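Local atomic coordinates of xylulokinase (Brucella ovis, PDB entry 5VM1), a protein that probably catalyses the ATP-dependent phosphorylation of D-xylulose to D-xylulose 5-phosphate, as a member of the FGGY family of carbohydrate kinases. Residues M9-D14 against K73-I78; T79-S84 against A233-A238; V378-R383 against D474-R479. All blocks are in the same frame, centred on the assembly; numbering follows the deposited sequence.

Overall arrangement
Followed from the N terminus, the chain makes its three contacts in series, so none nests in or crosses another. In interaction 1, residues 9-14 meet 73-78 once strands 19-26 and 31-38 and helix 53-70 have been laid down. Interaction 2 takes over at the next residue: 79-84 pairs with 233-238, closing a much longer excursion, of 148 residues, in which helix outweighs strand. These two lie about 8 Å apart between centres and touch within one sheet, for instance through Leu13 and Ser84. Interaction 3, on the opposite side of the chain's centre, ties helix 367-390 to helix 470-488 near the C terminus, closing a loop of 90 residues that includes strands 399-402 and 423-426.

Interaction 1 (M9-D14 against K73-I78); sequences MYLGLD and KEFSAI
Met9 and Glu74 bring the start of a strand against the last turn of a helix, their side chains running at a slant to each other. In the methionine, CG stands beside the backbone N (chi1 -69°), and the chain bends at chi2 (-66°), which brings its far end to CB and CG of Glu74. Its CG thereby passes the methyl of Ala77, with CG to CB 3.9 Å, while its terminal CE settles on the aliphatic part of Glu74, 3.5 Å from CG of that residue. The carboxylate of Glu74 leads away, so the glutamate offers hydrocarbon here.

Ile78 occupies the other part of the contact. Its CG1 lies 4.0 Å from CB of Met9, and its CD1 reaches CB of Leu11 at 3.8 Å. The same CD1 also sits over the centre of one face of the Phe75 ring, so it touches both the ring and the strand. Leu11 has CG anti to its own N (chi1 172°), an orientation that carries CD2 to the ring from an oblique direction, 4.2 Å from CE2 of Phe75. Helix 53-70 continues this apolar layer, with Leu67 against Leu11 and Ile64 against Phe75.

The backbones meet more sparingly. Met9 N gives a weak hydrogen bond to Ala77 O (3.1 Å), and CA of Ile78 approaches the carbonyl O of Met9 at 3.4 Å. Met9 and Ile78 form a parallel bridge, which the backbone bonds of Met9 with Thr79 and of Leu11 with Gly80 and Gly82 carry onward. A helix thus turns straight into a strand that joins strand 9-15 in parallel, the central pairing of the mixed sheet in the N-terminal domain of FGGY kinases, which share the actin-like ATPase fold.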
ATOM      1  N   MET A   9      19.599  18.368  -4.769  1.00 65.53           N
ATOM      2  CA  MET A   9      19.309  17.186  -3.962  1.00 59.77           C
ATOM      3  C   MET A   9      17.818  17.100  -3.630  1.00 50.19           C
ATOM      4  O   MET A   9      17.107  18.105  -3.602  1.00 50.68           O
ATOM      5  CB  MET A   9      20.118  17.197  -2.662  1.00 60.86           C
ATOM      6  CG  MET A   9      21.610  17.003  -2.863  1.00 72.78           C
ATOM      7  SD  MET A   9      21.987  15.362  -3.498  1.00 74.66           S
ATOM      8  CE  MET A   9      23.759  15.295  -3.308  1.00 82.99           C
ATOM      9  N   TYR A  10      17.337  15.879  -3.400  1.00 50.45           N
ATOM     10  CA  TYR A  10      15.926  15.664  -3.092  1.00 50.73           C
ATOM     11  C   TYR A  10      15.812  14.624  -1.991  1.00 58.54           C
ATOM     12  O   TYR A  10      16.515  13.604  -1.990  1.00 41.64           O
ATOM     13  CB  TYR A  10      15.116  15.248  -4.339  1.00 46.43           C
ATOM     14  CG  TYR A  10      15.404  16.183  -5.480  1.00 61.41           C
ATOM     15  CD1 TYR A  10      14.731  17.388  -5.600  1.00 69.67           C
ATOM     16  CD2 TYR A  10      16.411  15.903  -6.392  1.00 69.60           C
ATOM     17  CE1 TYR A  10      15.028  18.269  -6.622  1.00 75.82           C
ATOM     18  CE2 TYR A  10      16.714  16.778  -7.419  1.00 73.65           C
ATOM     19  CZ  TYR A  10      16.024  17.959  -7.531  1.00 74.63           C
ATOM     20  OH  TYR A  10      16.335  18.832  -8.554  1.00 75.40           O
ATOM     21  N   LEU A  11      14.939  14.918  -1.038  1.00 53.93           N
ATOM     22  CA  LEU A  11      14.762  14.110   0.154  1.00 53.12           C
ATOM     23  C   LEU A  11      13.373  13.490   0.129  1.00 52.18           C
ATOM     24  O   LEU A  11      12.393  14.178  -0.176  1.00 43.85           O
ATOM     25  CB  LEU A  11      14.944  14.961   1.407  1.00 49.81           C
ATOM     26  CG  LEU A  11      14.609  14.290   2.733  1.00 45.11           C
ATOM     27  CD1 LEU A  11      15.724  13.326   3.160  1.00 47.13           C
ATOM     28  CD2 LEU A  11      14.338  15.327   3.799  1.00 38.97           C
ATOM     29  N   GLY A  12      13.291  12.198   0.425  1.00 54.32           N
ATOM     30  CA  GLY A  12      12.013  11.513   0.575  1.00 48.64           C
ATOM     31  C   GLY A  12      11.844  11.027   2.003  1.00 46.87           C
ATOM     32  O   GLY A  12      12.781  10.477   2.586  1.00 44.67           O
ATOM     33  N   LEU A  13      10.647  11.243   2.566  1.00 41.00           N
ATOM     34  CA  LEU A  13      10.310  10.803   3.921  1.00 33.60           C
ATOM     35  C   LEU A  13       9.141   9.833   3.832  1.00 41.06           C
ATOM     36  O   LEU A  13       8.028  10.234   3.478  1.00 48.51           O
ATOM     37  CB  LEU A  13       9.947  11.970   4.835  1.00 28.62           C
ATOM     38  CG  LEU A  13      11.052  12.998   4.999  1.00 36.95           C
ATOM     39  CD1 LEU A  13      10.574  14.212   5.812  1.00 38.67           C
ATOM     40  CD2 LEU A  13      12.265  12.334   5.591  1.00 42.50           C
ATOM     41  N   ASP A  14       9.386   8.565   4.184  1.00 37.46           N
ATOM     42  CA  ASP A  14       8.336   7.551   4.255  1.00 37.37           C
ATOM     43  C   ASP A  14       7.982   7.327   5.715  1.00 33.83           C
ATOM     44  O   ASP A  14       8.780   6.782   6.484  1.00 49.38           O
ATOM     45  CB  ASP A  14       8.750   6.232   3.597  1.00 42.81           C
ATOM     46  CG  ASP A  14       7.579   5.243   3.482  1.00 49.62           C
ATOM     47  OD1 ASP A  14       6.411   5.699   3.479  1.00 54.02           O
ATOM     48  OD2 ASP A  14       7.814   4.021   3.415  1.00 49.79           O
ATOM     49  N   LYS A  73      26.805  18.747   3.623  1.00 95.65           N
ATOM     50  CA  LYS A  73      26.820  19.596   2.432  1.00 91.93           C
ATOM     51  C   LYS A  73      25.766  19.153   1.423  1.00 90.43           C
ATOM     52  O   LYS A  73      25.102  19.992   0.803  1.00 83.00           O
ATOM     53  CB  LYS A  73      28.214  19.596   1.804  1.00 92.79           C
ATOM     54  N   GLU A  74      25.583  17.838   1.252  1.00 93.14           N
ATOM     55  CA  GLU A  74      24.551  17.353   0.337  1.00 82.46           C
ATOM     56  C   GLU A  74      23.158  17.614   0.885  1.00 76.63           C
ATOM     57  O   GLU A  74      22.249  17.973   0.127  1.00 76.11           O
ATOM     58  CB  GLU A  74      24.749  15.864   0.053  1.00 81.14           C
ATOM     59  CG  GLU A  74      26.059  15.551  -0.658  1.00 94.03           C
ATOM     60  CD  GLU A  74      26.749  14.295  -0.158  1.00101.12           C
ATOM     61  OE1 GLU A  74      27.207  14.284   1.008  1.00106.98           O
ATOM     62  OE2 GLU A  74      26.851  13.328  -0.946  1.00 99.58           O
ATOM     63  N   PHE A  75      22.970  17.461   2.200  1.00 75.87           N
ATOM     64  CA  PHE A  75      21.653  17.727   2.766  1.00 72.93           C
ATOM     65  C   PHE A  75      21.288  19.187   2.581  1.00 75.91           C
ATOM     66  O   PHE A  75      20.132  19.518   2.288  1.00 67.84           O
ATOM     67  CB  PHE A  75      21.602  17.355   4.247  1.00 72.42           C
ATOM     68  CG  PHE A  75      20.201  17.306   4.797  1.00 75.49           C
ATOM     69  CD1 PHE A  75      19.579  18.458   5.262  1.00 78.84           C
ATOM     70  CD2 PHE A  75      19.496  16.111   4.826  1.00 75.28           C
ATOM     71  CE1 PHE A  75      18.281  18.418   5.753  1.00 73.21           C
ATOM     72  CE2 PHE A  75      18.203  16.068   5.313  1.00 74.22           C
ATOM     73  CZ  PHE A  75      17.596  17.227   5.777  1.00 72.46           C
ATOM     74  N   SER A  76      22.271  20.080   2.716  1.00 83.16           N
ATOM     75  CA  SER A  76      21.939  21.485   2.578  1.00 83.03           C
ATOM     76  C   SER A  76      21.566  21.868   1.149  1.00 86.02           C
ATOM     77  O   SER A  76      20.940  22.916   0.947  1.00 77.20           O
ATOM     78  CB  SER A  76      23.082  22.340   3.082  1.00 81.80           C
ATOM     79  OG  SER A  76      22.589  23.645   3.296  1.00 95.11           O
ATOM     80  N   ALA A  77      21.866  21.025   0.165  1.00 86.71           N
ATOM     81  CA  ALA A  77      21.544  21.312  -1.224  1.00 85.91           C
ATOM     82  C   ALA A  77      20.178  20.771  -1.615  1.00 81.31           C
ATOM     83  O   ALA A  77      19.865  20.704  -2.810  1.00 79.61           O
ATOM     84  CB  ALA A  77      22.617  20.731  -2.150  1.00 88.26           C
ATOM     85  N   ILE A  78      19.362  20.396  -0.627  1.00 67.37           N
ATOM     86  CA  ILE A  78      18.012  19.918  -0.882  1.00 63.18           C
ATOM     87  C   ILE A  78      17.145  21.074  -1.362  1.00 73.09           C
ATOM     88  O   ILE A  78      17.069  22.126  -0.720  1.00 75.12           O
ATOM     89  CB  ILE A  78      17.420  19.275   0.384  1.00 64.37           C
ATOM     90  CG1 ILE A  78      18.027  17.893   0.642  1.00 67.83           C
ATOM     91  CG2 ILE A  78      15.906  19.214   0.307  1.00 56.91           C
ATOM     92  CD1 ILE A  78      17.801  17.396   2.060  1.00 62.62           C
TER

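Interaction 2 (T79-S84 against A233-A238); sequences TGIGLS and ASVIVA
Ile81 shares a sheet face with Val237 and reaches back to Val235, just before the partner strand, and its side chain can be traced atom by atom. CB lies 4.1 Å from Ile236 O, and also faces CG2 of Val237 at 4.4 Å. The next atom, CG1, is placed beside the backbone N by a chi1 of -69°, which turns it back toward the start of the partner strand; there it comes 3.9 Å from CG1 of Val235. CD1 ends the chain on that same valine methyl, 3.7 Å from Val235 CG1. Leu11 of strand 9-15 touches the isoleucine as well, so neighbours from both sides along the sheet contribute to its packing.

The strands themselves, inclined at 26°, belong to the sheet of the N-terminal FGGY domain, in which strand 78-85 runs parallel to strand 9-15 and to strand 236-242. Ile81 bonds to the second of these through both its backbone groups: its N donates to Ile236 O (2.8 Å), and its O accepts from Ala238 N at 2.8 Å, with 168° at the hydrogen. Both donors lie nearly along the C=O axis. The bond from Ile236 N to Thr79 O is longer, 3.1 Å, and its donor is tilted from the carbonyl plane.

Further along, Leu83 CD1 packs 4.2 Å from Val237 CG1, and both residues touch Arg166 of helix 161-170. Ile236 and Ala238 instead meet Ala444 of helix 433-446.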
ATOM      1  N   THR A  79      16.490  20.887  -2.504  1.00 74.05           N
ATOM      2  CA  THR A  79      15.585  21.876  -3.073  1.00 76.81           C
ATOM      3  C   THR A  79      14.120  21.462  -2.960  1.00 73.12           C
ATOM      4  O   THR A  79      13.248  22.328  -2.867  1.00 71.84           O
ATOM      5  CB  THR A  79      15.958  22.135  -4.545  1.00 84.06           C
ATOM      6  OG1 THR A  79      17.312  22.588  -4.605  1.00 93.10           O
ATOM      7  CG2 THR A  79      15.103  23.227  -5.156  1.00 90.62           C
ATOM      8  N   GLY A  80      13.837  20.163  -2.964  1.00 68.63           N
ATOM      9  CA  GLY A  80      12.485  19.673  -2.763  1.00 65.08           C
ATOM     10  C   GLY A  80      12.467  18.491  -1.812  1.00 62.56           C
ATOM     11  O   GLY A  80      13.439  17.735  -1.710  1.00 65.79           O
ATOM     12  N   ILE A  81      11.330  18.329  -1.125  1.00 55.50           N
ATOM     13  CA  ILE A  81      11.064  17.224  -0.198  1.00 54.30           C
ATOM     14  C   ILE A  81       9.760  16.536  -0.605  1.00 41.40           C
ATOM     15  O   ILE A  81       8.752  17.204  -0.842  1.00 43.54           O
ATOM     16  CB  ILE A  81      10.985  17.727   1.263  1.00 49.19           C
ATOM     17  CG1 ILE A  81      12.363  18.185   1.736  1.00 47.96           C
ATOM     18  CG2 ILE A  81      10.426  16.654   2.193  1.00 42.35           C
ATOM     19  CD1 ILE A  81      12.379  18.844   3.090  1.00 49.15           C
ATOM     20  N   GLY A  82       9.777  15.218  -0.700  1.00 48.56           N
ATOM     21  CA  GLY A  82       8.573  14.440  -0.981  1.00 37.18           C
ATOM     22  C   GLY A  82       8.209  13.538   0.180  1.00 39.88           C
ATOM     23  O   GLY A  82       9.087  12.982   0.836  1.00 48.01           O
ATOM     24  N   LEU A  83       6.911  13.394   0.422  1.00 41.19           N
ATOM     25  CA  LEU A  83       6.381  12.632   1.549  1.00 43.76           C
ATOM     26  C   LEU A  83       5.647  11.362   1.107  1.00 43.78           C
ATOM     27  O   LEU A  83       4.962  11.329   0.081  1.00 35.54           O
ATOM     28  CB  LEU A  83       5.418  13.482   2.397  1.00 31.69           C
ATOM     29  CG  LEU A  83       5.970  14.763   2.965  1.00 33.68           C
ATOM     30  CD1 LEU A  83       4.966  15.465   3.870  1.00 33.42           C
ATOM     31  CD2 LEU A  83       7.205  14.432   3.707  1.00 38.61           C
ATOM     32  N   SER A  84       5.748  10.329   1.947  1.00 44.22           N
ATOM     33  CA  SER A  84       5.005   9.088   1.793  1.00 30.70           C
ATOM     34  C   SER A  84       4.506   8.650   3.158  1.00 33.88           C
ATOM     35  O   SER A  84       5.149   8.912   4.180  1.00 41.05           O
ATOM     36  CB  SER A  84       5.855   7.971   1.211  1.00 30.95           C
ATOM     37  OG  SER A  84       5.142   6.755   1.263  1.00 47.13           O
ATOM     38  N   ALA A 233      18.152  27.012   0.049  1.00103.98           N
ATOM     39  CA  ALA A 233      17.151  27.621  -0.811  1.00107.11           C
ATOM     40  C   ALA A 233      15.752  27.412  -0.253  1.00 95.05           C
ATOM     41  O   ALA A 233      15.543  26.716   0.746  1.00 81.65           O
ATOM     42  CB  ALA A 233      17.223  27.061  -2.237  1.00112.32           C
ATOM     43  N   SER A 234      14.798  28.063  -0.919  1.00 93.31           N
ATOM     44  CA  SER A 234      13.383  27.808  -0.691  1.00 81.26           C
ATOM     45  C   SER A 234      13.085  26.345  -0.991  1.00 79.54           C
ATOM     46  O   SER A 234      13.257  25.890  -2.127  1.00 69.51           O
ATOM     47  CB  SER A 234      12.543  28.732  -1.575  1.00 72.72           C
ATOM     48  OG  SER A 234      11.171  28.406  -1.473  1.00 75.83           O
ATOM     49  N   VAL A 235      12.680  25.600   0.038  1.00 81.29           N
ATOM     50  CA  VAL A 235      12.492  24.156  -0.059  1.00 71.12           C
ATOM     51  C   VAL A 235      11.010  23.879  -0.292  1.00 63.55           C
ATOM     52  O   VAL A 235      10.185  24.059   0.611  1.00 66.53           O
ATOM     53  CB  VAL A 235      12.998  23.440   1.200  1.00 60.73           C
ATOM     54  CG1 VAL A 235      12.859  21.946   1.048  1.00 57.65           C
ATOM     55  CG2 VAL A 235      14.438  23.802   1.470  1.00 62.98           C
ATOM     56  N   ILE A 236      10.680  23.357  -1.473  1.00 49.16           N
ATOM     57  CA  ILE A 236       9.305  22.997  -1.812  1.00 56.94           C
ATOM     58  C   ILE A 236       9.004  21.612  -1.247  1.00 53.28           C
ATOM     59  O   ILE A 236       9.869  20.724  -1.258  1.00 56.57           O
ATOM     60  CB  ILE A 236       9.112  23.024  -3.344  1.00 58.36           C
ATOM     61  CG1 ILE A 236       8.854  24.441  -3.863  1.00 57.57           C
ATOM     62  CG2 ILE A 236       8.011  22.056  -3.794  1.00 44.16           C
ATOM     63  CD1 ILE A 236       9.189  24.606  -5.357  1.00 58.12           C
ATOM     64  N   VAL A 237       7.799  21.433  -0.699  1.00 44.11           N
ATOM     65  CA  VAL A 237       7.313  20.125  -0.252  1.00 44.96           C
ATOM     66  C   VAL A 237       6.248  19.621  -1.223  1.00 49.84           C
ATOM     67  O   VAL A 237       5.280  20.334  -1.522  1.00 47.81           O
ATOM     68  CB  VAL A 237       6.764  20.161   1.185  1.00 42.72           C
ATOM     69  CG1 VAL A 237       6.384  18.761   1.619  1.00 41.28           C
ATOM     70  CG2 VAL A 237       7.809  20.706   2.138  1.00 44.88           C
ATOM     71  N   ALA A 238       6.424  18.392  -1.712  1.00 39.55           N
ATOM     72  CA  ALA A 238       5.504  17.827  -2.686  1.00 46.03           C
ATOM     73  C   ALA A 238       4.207  17.362  -2.021  1.00 49.70           C
ATOM     74  O   ALA A 238       4.091  17.270  -0.792  1.00 45.89           O
ATOM     75  CB  ALA A 238       6.150  16.666  -3.432  1.00 37.50           C
TER

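Interaction 3 (V378-R383 against D474-R479); sequences VAFAIR and DEAYQR
Arg383 reaches across to Tyr477 and Asp474, and its guanidinium is held in two ways. It lies flat on the tyrosine ring, planes 8° apart and centres 4.1 Å apart, an off-centre cation-pi stack. At its edge, near its plane, NH1 meets Asp474 OD1 in a salt bridge; the modelled separation is implausibly short, so its exact length is doubtful. The carboxylate plane is turned 68° from the guanidinium, and OD1 alone makes the bridge. Bends at chi2 and chi3 let the arginine fold along the ring, with CG over the same ring, 3.8 Å from its centroid.

The tyrosine hydroxyl is satisfied from the arginine's own helix, by a hydrogen bond to OD1 of Asp384. Phe380, by contrast, brings only carbon: one face of its ring receives CA of Tyr477, 3.8 Å from the centroid, while its CZ touches CB of Ala476 at 3.7 Å. The two aromatic rings meet obliquely, with Phe380 CB at the edge of Tyr477.

The axes of the two segments cross at -82°, approaching to 10.2 Å at the closest point, a gap bridged by Phe380, Tyr477 and Arg383. Helices 367-390 and 470-488 are thus joined by apolar packing and a flat cation-pi stack, which orients the guanidinium; the charge of Asp474 may also help.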
ATOM      1  N   VAL A 378      -1.169 -19.417  -3.504  1.00 35.10           N
ATOM      2  CA  VAL A 378      -1.084 -17.965  -3.492  1.00 27.51           C
ATOM      3  C   VAL A 378      -0.969 -17.447  -4.910  1.00 27.63           C
ATOM      4  O   VAL A 378      -1.630 -16.474  -5.269  1.00 43.18           O
ATOM      5  CB  VAL A 378       0.084 -17.476  -2.616  1.00 25.95           C
ATOM      6  CG1 VAL A 378       0.415 -16.023  -2.949  1.00 21.68           C
ATOM      7  CG2 VAL A 378      -0.310 -17.565  -1.171  1.00 27.34           C
ATOM      8  N   ALA A 379      -0.213 -18.146  -5.765  1.00 26.94           N
ATOM      9  CA  ALA A 379      -0.166 -17.774  -7.179  1.00 26.69           C
ATOM     10  C   ALA A 379      -1.568 -17.750  -7.789  1.00 34.47           C
ATOM     11  O   ALA A 379      -1.922 -16.803  -8.502  1.00 38.53           O
ATOM     12  CB  ALA A 379       0.730 -18.737  -7.952  1.00 26.06           C
ATOM     13  N   PHE A 380      -2.392 -18.768  -7.482  1.00 25.38           N
ATOM     14  CA  PHE A 380      -3.763 -18.813  -7.988  1.00 35.44           C
ATOM     15  C   PHE A 380      -4.621 -17.669  -7.449  1.00 36.58           C
ATOM     16  O   PHE A 380      -5.435 -17.096  -8.189  1.00 43.57           O
ATOM     17  CB  PHE A 380      -4.400 -20.162  -7.641  1.00 31.75           C
ATOM     18  CG  PHE A 380      -3.761 -21.308  -8.321  1.00 27.36           C
ATOM     19  CD1 PHE A 380      -3.311 -21.170  -9.611  1.00 26.46           C
ATOM     20  CD2 PHE A 380      -3.575 -22.520  -7.670  1.00 33.90           C
ATOM     21  CE1 PHE A 380      -2.699 -22.220 -10.261  1.00 33.59           C
ATOM     22  CE2 PHE A 380      -2.957 -23.572  -8.306  1.00 37.64           C
ATOM     23  CZ  PHE A 380      -2.512 -23.423  -9.603  1.00 35.81           C
ATOM     24  N   ALA A 381      -4.431 -17.289  -6.187  1.00 24.37           N
ATOM     25  CA  ALA A 381      -5.117 -16.100  -5.677  1.00 37.48           C
ATOM     26  C   ALA A 381      -4.711 -14.855  -6.455  1.00 36.15           C
ATOM     27  O   ALA A 381      -5.554 -14.013  -6.768  1.00 39.25           O
ATOM     28  CB  ALA A 381      -4.821 -15.904  -4.193  1.00 39.84           C
ATOM     29  N   ILE A 382      -3.422 -14.711  -6.771  1.00 36.82           N
ATOM     30  CA  ILE A 382      -3.003 -13.603  -7.628  1.00 44.09           C
ATOM     31  C   ILE A 382      -3.705 -13.679  -8.984  1.00 38.53           C
ATOM     32  O   ILE A 382      -4.151 -12.668  -9.522  1.00 40.50           O
ATOM     33  CB  ILE A 382      -1.469 -13.599  -7.791  1.00 43.38           C
ATOM     34  CG1 ILE A 382      -0.781 -13.359  -6.450  1.00 32.42           C
ATOM     35  CG2 ILE A 382      -1.041 -12.513  -8.775  1.00 23.96           C
ATOM     36  CD1 ILE A 382       0.675 -13.587  -6.499  1.00 36.03           C
ATOM     37  N   ARG A 383      -3.838 -14.874  -9.548  1.00 34.65           N
ATOM     38  CA  ARG A 383      -4.550 -15.000 -10.818  1.00 37.82           C
ATOM     39  C   ARG A 383      -6.030 -14.654 -10.658  1.00 39.46           C
ATOM     40  O   ARG A 383      -6.648 -14.101 -11.576  1.00 39.66           O
ATOM     41  CB  ARG A 383      -4.309 -16.399 -11.412  1.00 31.08           C
ATOM     42  CG  ARG A 383      -5.481 -17.149 -11.886  1.00 31.82           C
ATOM     43  CD  ARG A 383      -5.472 -17.351 -13.363  1.00 40.95           C
ATOM     44  NE  ARG A 383      -4.819 -18.571 -13.854  1.00 44.18           N
ATOM     45  CZ  ARG A 383      -5.273 -19.262 -14.907  1.00 48.67           C
ATOM     46  NH1 ARG A 383      -4.641 -20.351 -15.343  1.00 35.16           N
ATOM     47  NH2 ARG A 383      -6.394 -18.870 -15.515  1.00 49.57           N
ATOM     48  N   ASP A 474      -3.256 -24.421 -15.508  1.00 36.53           N
ATOM     49  CA  ASP A 474      -4.683 -24.152 -15.735  1.00 38.12           C
ATOM     50  C   ASP A 474      -5.551 -25.197 -15.059  1.00 46.41           C
ATOM     51  O   ASP A 474      -6.549 -24.882 -14.390  1.00 35.28           O
ATOM     52  CB  ASP A 474      -5.019 -24.157 -17.230  1.00 42.86           C
ATOM     53  CG  ASP A 474      -4.672 -22.861 -17.941  1.00 54.55           C
ATOM     54  OD1 ASP A 474      -4.394 -21.826 -17.280  1.00 52.67           O
ATOM     55  OD2 ASP A 474      -4.688 -22.902 -19.199  1.00 58.60           O
ATOM     56  N   GLU A 475      -5.175 -26.459 -15.229  1.00 55.60           N
ATOM     57  CA  GLU A 475      -5.938 -27.543 -14.641  1.00 55.52           C
ATOM     58  C   GLU A 475      -5.952 -27.395 -13.126  1.00 47.38           C
ATOM     59  O   GLU A 475      -7.013 -27.487 -12.496  1.00 46.02           O
ATOM     60  CB  GLU A 475      -5.315 -28.855 -15.117  1.00 68.54           C
ATOM     61  CG  GLU A 475      -5.907 -30.150 -14.661  1.00 82.52           C
ATOM     62  CD  GLU A 475      -4.994 -31.293 -15.047  1.00 93.10           C
ATOM     63  OE1 GLU A 475      -4.721 -32.165 -14.191  1.00 97.47           O
ATOM     64  OE2 GLU A 475      -4.519 -31.288 -16.208  1.00 94.77           O
ATOM     65  N   ALA A 476      -4.790 -27.098 -12.533  1.00 35.44           N
ATOM     66  CA  ALA A 476      -4.722 -26.889 -11.093  1.00 32.76           C
ATOM     67  C   ALA A 476      -5.422 -25.594 -10.682  1.00 42.65           C
ATOM     68  O   ALA A 476      -6.048 -25.532  -9.612  1.00 44.50           O
ATOM     69  CB  ALA A 476      -3.266 -26.894 -10.630  1.00 32.59           C
ATOM     70  N   TYR A 477      -5.324 -24.546 -11.506  1.00 42.66           N
ATOM     71  CA  TYR A 477      -6.056 -23.325 -11.193  1.00 43.15           C
ATOM     72  C   TYR A 477      -7.555 -23.597 -11.113  1.00 47.25           C
ATOM     73  O   TYR A 477      -8.235 -23.101 -10.204  1.00 49.92           O
ATOM     74  CB  TYR A 477      -5.785 -22.199 -12.210  1.00 36.85           C
ATOM     75  CG  TYR A 477      -6.794 -21.093 -11.978  1.00 30.58           C
ATOM     76  CD1 TYR A 477      -6.714 -20.290 -10.830  1.00 29.11           C
ATOM     77  CD2 TYR A 477      -7.877 -20.902 -12.848  1.00 31.87           C
ATOM     78  CE1 TYR A 477      -7.669 -19.324 -10.561  1.00 28.89           C
ATOM     79  CE2 TYR A 477      -8.830 -19.937 -12.599  1.00 31.72           C
ATOM     80  CZ  TYR A 477      -8.723 -19.150 -11.463  1.00 33.34           C
ATOM     81  OH  TYR A 477      -9.676 -18.199 -11.229  1.00 32.44           O
ATOM     82  N   GLN A 478      -8.090 -24.386 -12.053  1.00 45.62           N
ATOM     83  CA  GLN A 478      -9.529 -24.645 -12.043  1.00 41.67           C
ATOM     84  C   GLN A 478      -9.947 -25.420 -10.791  1.00 39.33           C
ATOM     85  O   GLN A 478     -11.005 -25.140 -10.211  1.00 34.42           O
ATOM     86  CB  GLN A 478      -9.943 -25.372 -13.324  1.00 36.75           C
ATOM     87  CG  GLN A 478      -9.798 -24.497 -14.583  1.00 41.62           C
ATOM     88  CD  GLN A 478     -10.748 -23.300 -14.599  1.00 57.29           C
ATOM     89  OE1 GLN A 478     -11.726 -23.251 -13.844  1.00 64.98           O
ATOM     90  NE2 GLN A 478     -10.420 -22.295 -15.412  1.00 56.54           N
ATOM     91  N   ARG A 479      -9.112 -26.365 -10.339  1.00 33.38           N
ATOM     92  CA  ARG A 479      -9.353 -27.044  -9.067  1.00 36.31           C
ATOM     93  C   ARG A 479      -9.435 -26.039  -7.922  1.00 43.20           C
ATOM     94  O   ARG A 479     -10.404 -26.025  -7.156  1.00 48.75           O
ATOM     95  CB  ARG A 479      -8.224 -28.044  -8.807  1.00 43.22           C
ATOM     96  CG  ARG A 479      -8.618 -29.516  -8.643  1.00 52.45           C
ATOM     97  CD  ARG A 479      -7.625 -30.410  -9.403  1.00 50.77           C
ATOM     98  NE  ARG A 479      -6.251 -30.182  -8.949  1.00 47.96           N
ATOM     99  CZ  ARG A 479      -5.165 -30.366  -9.699  1.00 51.12           C
ATOM    100  NH1 ARG A 479      -5.288 -30.781 -10.968  1.00 40.82           N
ATOM    101  NH2 ARG A 479      -3.949 -30.122  -9.182  1.00 49.46           N
TER